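PDB 1JAF: cytochrome c' from Rubrivivax gelatinosus, which carries a covalently bound, high-spin heme c with no sixth ligand on its iron and has electron transfer activity, although its exact function is not known. Local coordinates for residues 9-14 with 52-57. Numbering follows the deposited sequence.
With HEM (protoporphyrin IX containing Fe), chain C.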
ATOM      1  N   ILE A   9      -9.417   7.376  35.366  1.00 29.92           N
ATOM      2  CA  ILE A   9      -8.054   7.378  34.851  1.00 28.19           C
ATOM      3  C   ILE A   9      -7.750   6.134  34.038  1.00 29.30           C
ATOM      4  O   ILE A   9      -7.214   6.229  32.937  1.00 33.56           O
ATOM      5  CB  ILE A   9      -7.025   7.543  35.970  1.00 26.89           C
ATOM      6  CG1 ILE A   9      -7.212   8.913  36.628  1.00 30.00           C
ATOM      7  CG2 ILE A   9      -5.629   7.427  35.410  1.00 25.79           C
ATOM      8  CD1 ILE A   9      -6.384   9.132  37.880  1.00 33.25           C
ATOM      9  N   GLU A  10      -8.097   4.967  34.554  1.00 29.00           N
ATOM     10  CA  GLU A  10      -7.859   3.740  33.809  1.00 33.13           C
ATOM     11  C   GLU A  10      -8.702   3.667  32.547  1.00 30.42           C
ATOM     12  O   GLU A  10      -8.297   3.074  31.556  1.00 31.89           O
ATOM     13  CB  GLU A  10      -8.172   2.527  34.658  1.00 41.30           C
ATOM     14  CG  GLU A  10      -7.114   2.198  35.659  1.00 59.22           C
ATOM     15  CD  GLU A  10      -7.141   0.734  35.995  1.00 71.06           C
ATOM     16  OE1 GLU A  10      -6.665  -0.072  35.155  1.00 76.21           O
ATOM     17  OE2 GLU A  10      -7.665   0.384  37.078  1.00 77.87           O
ATOM     18  N   TYR A  11      -9.902   4.228  32.606  1.00 27.81           N
ATOM     19  CA  TYR A  11     -10.811   4.234  31.466  1.00 25.28           C
ATOM     20  C   TYR A  11     -10.236   5.057  30.324  1.00 24.94           C
ATOM     21  O   TYR A  11     -10.169   4.599  29.183  1.00 28.34           O
ATOM     22  CB  TYR A  11     -12.151   4.828  31.882  1.00 23.30           C
ATOM     23  CG  TYR A  11     -13.147   4.940  30.764  1.00 22.41           C
ATOM     24  CD1 TYR A  11     -13.979   3.876  30.450  1.00 17.49           C
ATOM     25  CD2 TYR A  11     -13.286   6.121  30.029  1.00 19.72           C
ATOM     26  CE1 TYR A  11     -14.925   3.985  29.442  1.00 18.86           C
ATOM     27  CE2 TYR A  11     -14.236   6.233  29.012  1.00 15.72           C
ATOM     28  CZ  TYR A  11     -15.050   5.159  28.732  1.00 16.73           C
ATOM     29  OH  TYR A  11     -16.018   5.245  27.768  1.00 22.01           O
ATOM     30  N   ARG A  12      -9.817   6.277  30.624  1.00 24.55           N
ATOM     31  CA  ARG A  12      -9.266   7.143  29.599  1.00 23.47           C
ATOM     32  C   ARG A  12      -7.943   6.631  29.030  1.00 23.51           C
ATOM     33  O   ARG A  12      -7.691   6.735  27.819  1.00 26.10           O
ATOM     34  CB  ARG A  12      -9.142   8.580  30.110  1.00 23.88           C
ATOM     35  CG  ARG A  12      -8.129   8.792  31.214  1.00 20.97           C
ATOM     36  CD  ARG A  12      -8.374  10.159  31.838  1.00 23.15           C
ATOM     37  NE  ARG A  12      -7.296  10.586  32.725  1.00 26.00           N
ATOM     38  CZ  ARG A  12      -7.462  11.390  33.770  1.00 25.88           C
ATOM     39  NH1 ARG A  12      -8.666  11.849  34.069  1.00 25.05           N
ATOM     40  NH2 ARG A  12      -6.425  11.740  34.514  1.00 23.24           N
ATOM     41  N   GLN A  13      -7.100   6.055  29.876  1.00 21.86           N
ATOM     42  CA  GLN A  13      -5.824   5.519  29.399  1.00 22.04           C
ATOM     43  C   GLN A  13      -6.064   4.358  28.425  1.00 22.92           C
ATOM     44  O   GLN A  13      -5.450   4.273  27.357  1.00 25.90           O
ATOM     45  CB  GLN A  13      -4.961   5.062  30.576  1.00 23.28           C
ATOM     46  CG  GLN A  13      -4.561   6.201  31.519  1.00 28.59           C
ATOM     47  CD  GLN A  13      -3.628   5.762  32.636  1.00 33.09           C
ATOM     48  OE1 GLN A  13      -3.576   4.586  32.988  1.00 41.69           O
ATOM     49  NE2 GLN A  13      -2.899   6.709  33.213  1.00 33.17           N
ATOM     50  N   SER A  14      -7.018   3.504  28.759  1.00 24.43           N
ATOM     51  CA  SER A  14      -7.353   2.356  27.935  1.00 19.92           C
ATOM     52  C   SER A  14      -7.923   2.796  26.608  1.00 20.51           C
ATOM     53  O   SER A  14      -7.613   2.212  25.566  1.00 23.64           O
ATOM     54  CB  SER A  14      -8.343   1.488  28.677  1.00 20.90           C
ATOM     55  OG  SER A  14      -7.784   1.132  29.921  1.00 21.32           O
ATOM     56  N   SER A  52     -13.066   7.863  19.824  1.00 29.92           N
ATOM     57  CA  SER A  52     -12.608   9.231  20.068  1.00 31.10           C
ATOM     58  C   SER A  52     -13.480  10.024  21.032  1.00 32.34           C
ATOM     59  O   SER A  52     -12.992  10.903  21.742  1.00 33.35           O
ATOM     60  CB  SER A  52     -12.436   9.988  18.748  1.00 31.98           C
ATOM     61  OG  SER A  52     -13.687  10.351  18.185  1.00 38.52           O
ATOM     62  N   LYS A  53     -14.762   9.689  21.087  1.00 37.96           N
ATOM     63  CA  LYS A  53     -15.709  10.371  21.969  1.00 42.10           C
ATOM     64  C   LYS A  53     -15.505  10.003  23.438  1.00 42.26           C
ATOM     65  O   LYS A  53     -15.635  10.843  24.330  1.00 45.88           O
ATOM     66  CB  LYS A  53     -17.131   9.980  21.585  1.00 47.00           C
ATOM     67  CG  LYS A  53     -17.341   9.784  20.100  1.00 55.00           C
ATOM     68  CD  LYS A  53     -18.735   9.264  19.819  1.00 66.38           C
ATOM     69  CE  LYS A  53     -18.959   9.035  18.323  1.00 73.89           C
ATOM     70  NZ  LYS A  53     -18.732  10.253  17.470  1.00 78.35           N
ATOM     71  N   LEU A  54     -15.125   8.746  23.660  1.00 39.76           N
ATOM     72  CA  LEU A  54     -14.943   8.146  24.981  1.00 32.58           C
ATOM     73  C   LEU A  54     -14.015   8.740  26.040  1.00 34.00           C
ATOM     74  O   LEU A  54     -14.469   9.141  27.106  1.00 37.61           O
ATOM     75  CB  LEU A  54     -14.625   6.646  24.816  1.00 27.37           C
ATOM     76  CG  LEU A  54     -15.771   5.635  24.699  1.00 25.70           C
ATOM     77  CD1 LEU A  54     -16.915   6.194  23.916  1.00 21.33           C
ATOM     78  CD2 LEU A  54     -15.296   4.340  24.093  1.00 24.06           C
ATOM     79  N   PRO A  55     -12.709   8.834  25.763  1.00 33.07           N
ATOM     80  CA  PRO A  55     -11.787   9.368  26.764  1.00 31.01           C
ATOM     81  C   PRO A  55     -12.020  10.775  27.248  1.00 36.92           C
ATOM     82  O   PRO A  55     -11.700  11.105  28.391  1.00 37.03           O
ATOM     83  CB  PRO A  55     -10.437   9.227  26.079  1.00 28.96           C
ATOM     84  CG  PRO A  55     -10.776   9.449  24.651  1.00 27.80           C
ATOM     85  CD  PRO A  55     -12.023   8.640  24.475  1.00 30.39           C
ATOM     86  N   LEU A  56     -12.614  11.601  26.404  1.00 42.78           N
ATOM     87  CA  LEU A  56     -12.830  12.987  26.778  1.00 46.40           C
ATOM     88  C   LEU A  56     -13.916  13.215  27.816  1.00 45.75           C
ATOM     89  O   LEU A  56     -14.125  14.338  28.262  1.00 48.96           O
ATOM     90  CB  LEU A  56     -13.023  13.847  25.527  1.00 50.26           C
ATOM     91  CG  LEU A  56     -11.803  13.771  24.588  1.00 53.11           C
ATOM     92  CD1 LEU A  56     -12.119  14.418  23.249  1.00 54.95           C
ATOM     93  CD2 LEU A  56     -10.563  14.393  25.233  1.00 48.02           C
ATOM     94  N   THR A  57     -14.588  12.148  28.226  1.00 43.79           N
ATOM     95  CA  THR A  57     -15.628  12.258  29.246  1.00 43.27           C
ATOM     96  C   THR A  57     -15.049  11.876  30.620  1.00 41.97           C
ATOM     97  O   THR A  57     -15.651  12.136  31.665  1.00 42.88           O
ATOM     98  CB  THR A  57     -16.801  11.325  28.927  1.00 44.48           C
ATOM     99  OG1 THR A  57     -16.388   9.962  29.085  1.00 44.07           O
ATOM    100  CG2 THR A  57     -17.267  11.541  27.490  1.00 43.79           C
TER
HETATM  101  CHA HEM C 130      -2.584   9.641  26.844  1.00 20.61           C
HETATM  102  CHB HEM C 130      -2.470   8.566  22.207  1.00 16.68           C
HETATM  103  CHC HEM C 130      -5.096  12.367  21.266  1.00 18.70           C
HETATM  104  CHD HEM C 130      -4.671  13.822  25.781  1.00 23.25           C
HETATM  105  C1A HEM C 130      -2.409   8.993  25.655  1.00 21.96           C
HETATM  106  C2A HEM C 130      -1.805   7.676  25.545  1.00 21.18           C
HETATM  107  C3A HEM C 130      -1.733   7.408  24.231  1.00 18.80           C
HETATM  108  C4A HEM C 130      -2.290   8.550  23.552  1.00 19.19           C
HETATM  109  CMA HEM C 130      -1.202   6.123  23.646  1.00 12.66           C
HETATM  110  CAA HEM C 130      -1.209   6.766  26.599  1.00 26.43           C
HETATM  111  CBA HEM C 130      -2.193   6.052  27.499  1.00 30.07           C
HETATM  112  CGA HEM C 130      -1.506   5.149  28.495  1.00 39.92           C
HETATM  113  O1A HEM C 130      -0.629   5.632  29.237  1.00 49.40           O
HETATM  114  O2A HEM C 130      -1.834   3.950  28.539  1.00 45.90           O
HETATM  115  C1B HEM C 130      -3.143   9.528  21.531  1.00 19.49           C
HETATM  116  C2B HEM C 130      -3.436   9.463  20.115  1.00 16.63           C
HETATM  117  C3B HEM C 130      -4.229  10.522  19.842  1.00 20.31           C
HETATM  118  C4B HEM C 130      -4.391  11.223  21.112  1.00 20.18           C
HETATM  119  CMB HEM C 130      -2.906   8.468  19.101  1.00 18.68           C
HETATM  120  CAB HEM C 130      -4.794  11.105  18.564  1.00 23.59           C
HETATM  121  CBB HEM C 130      -5.509  10.090  17.665  1.00 21.08           C
HETATM  122  C1C HEM C 130      -5.172  13.122  22.390  1.00 20.14           C
HETATM  123  C2C HEM C 130      -5.847  14.414  22.416  1.00 21.37           C
HETATM  124  C3C HEM C 130      -5.754  14.868  23.697  1.00 22.64           C
HETATM  125  C4C HEM C 130      -4.975  13.826  24.418  1.00 24.23           C
HETATM  126  CMC HEM C 130      -6.507  15.160  21.258  1.00 22.98           C
HETATM  127  CAC HEM C 130      -6.136  16.212  24.362  1.00 26.94           C
HETATM  128  CBC HEM C 130      -7.333  17.047  23.928  1.00 19.51           C
HETATM  129  C1D HEM C 130      -4.004  12.820  26.461  1.00 24.22           C
HETATM  130  C2D HEM C 130      -3.773  12.802  27.907  1.00 21.62           C
HETATM  131  C3D HEM C 130      -3.270  11.583  28.198  1.00 22.31           C
HETATM  132  C4D HEM C 130      -3.117  10.888  26.944  1.00 22.71           C
HETATM  133  CMD HEM C 130      -3.904  13.921  28.897  1.00 21.45           C
HETATM  134  CAD HEM C 130      -2.974  11.042  29.570  1.00 27.51           C
HETATM  135  CBD HEM C 130      -4.101  10.280  30.237  1.00 27.89           C
HETATM  136  CGD HEM C 130      -3.723   9.816  31.627  1.00 30.98           C
HETATM  137  O1D HEM C 130      -4.474  10.106  32.580  1.00 30.88           O
HETATM  138  O2D HEM C 130      -2.661   9.175  31.773  1.00 28.95           O
HETATM  139  NA  HEM C 130      -2.701   9.532  24.417  1.00 19.35           N
HETATM  140  NB  HEM C 130      -3.697  10.636  22.136  1.00 22.93           N
HETATM  141  NC  HEM C 130      -4.583  12.790  23.581  1.00 20.67           N
HETATM  142  ND  HEM C 130      -3.557  11.647  25.868  1.00 22.62           N
HETATM  143 FE   HEM C 130      -3.430  11.271  23.960  1.00 25.76          FE
HETATM  144  O   HOH W   1     -18.078   7.292  28.655  1.00 36.20           O
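Arg12 and Pro55 bring the backbones closest, their CA atoms 4.4 Å apart, where helix 5-30 of the cytochrome c' four-helix bundle meets the 3-10 turn 55-57 that follows helix 38-53. No direct hydrogen bond joins the two segments; the junction is made by packing and one water. The pyrrolidine of Pro55 lies beside the base of Arg12, CB to CB 4.3 Å, and also reaches Ala15 and Phe16 one turn further along the helix.

The side chain of Tyr11 runs nearly perpendicular to that of Leu54, its phenol oxygen ending against the leucine's branch point, CG. CG of Tyr11 stands anti to the backbone N (chi1 177°), which swings the ring out to Leu54, whose carbonyl oxygen lies at the ring edge, in plane, 3.5 Å from Tyr11 CE2. That same oxygen accepts from both the backbone N and OG1 of Thr57, the hydroxyl lying in the plane of the carbonyl. A water bonded to Tyr11 OH donates to Thr57 OG1 and bridges the segments. Tyr11 OH is also hydrogen-bonded to His22 of the second subunit, where Leu18 packs on the tyrosine and Leu47 on Leu54, so this corner forms part of the subunit interface.

Beyond CB the arginine leaves residues 52-57 and runs to the heme. With CG between the backbone N and carbonyl carbon (chi1 67°) and an extended chain beyond, its guanidinium meets a propionate edge-on, while NH1 binds Ala58 O and NH2 binds Thr63 O and Thr69 OG1. Arg12 and Gln13 divide that carboxylate between them: Arg12 NE reaches heme O1D at 2.9 Å with a fairly straight N-H...O angle of 160°, Arg12 NH2 adds a longer, more bent bond to the same O1D (3.2 Å), giving this oxygen two N-H donors, and Gln13 NE2 donates to O2D, also at 2.9 Å.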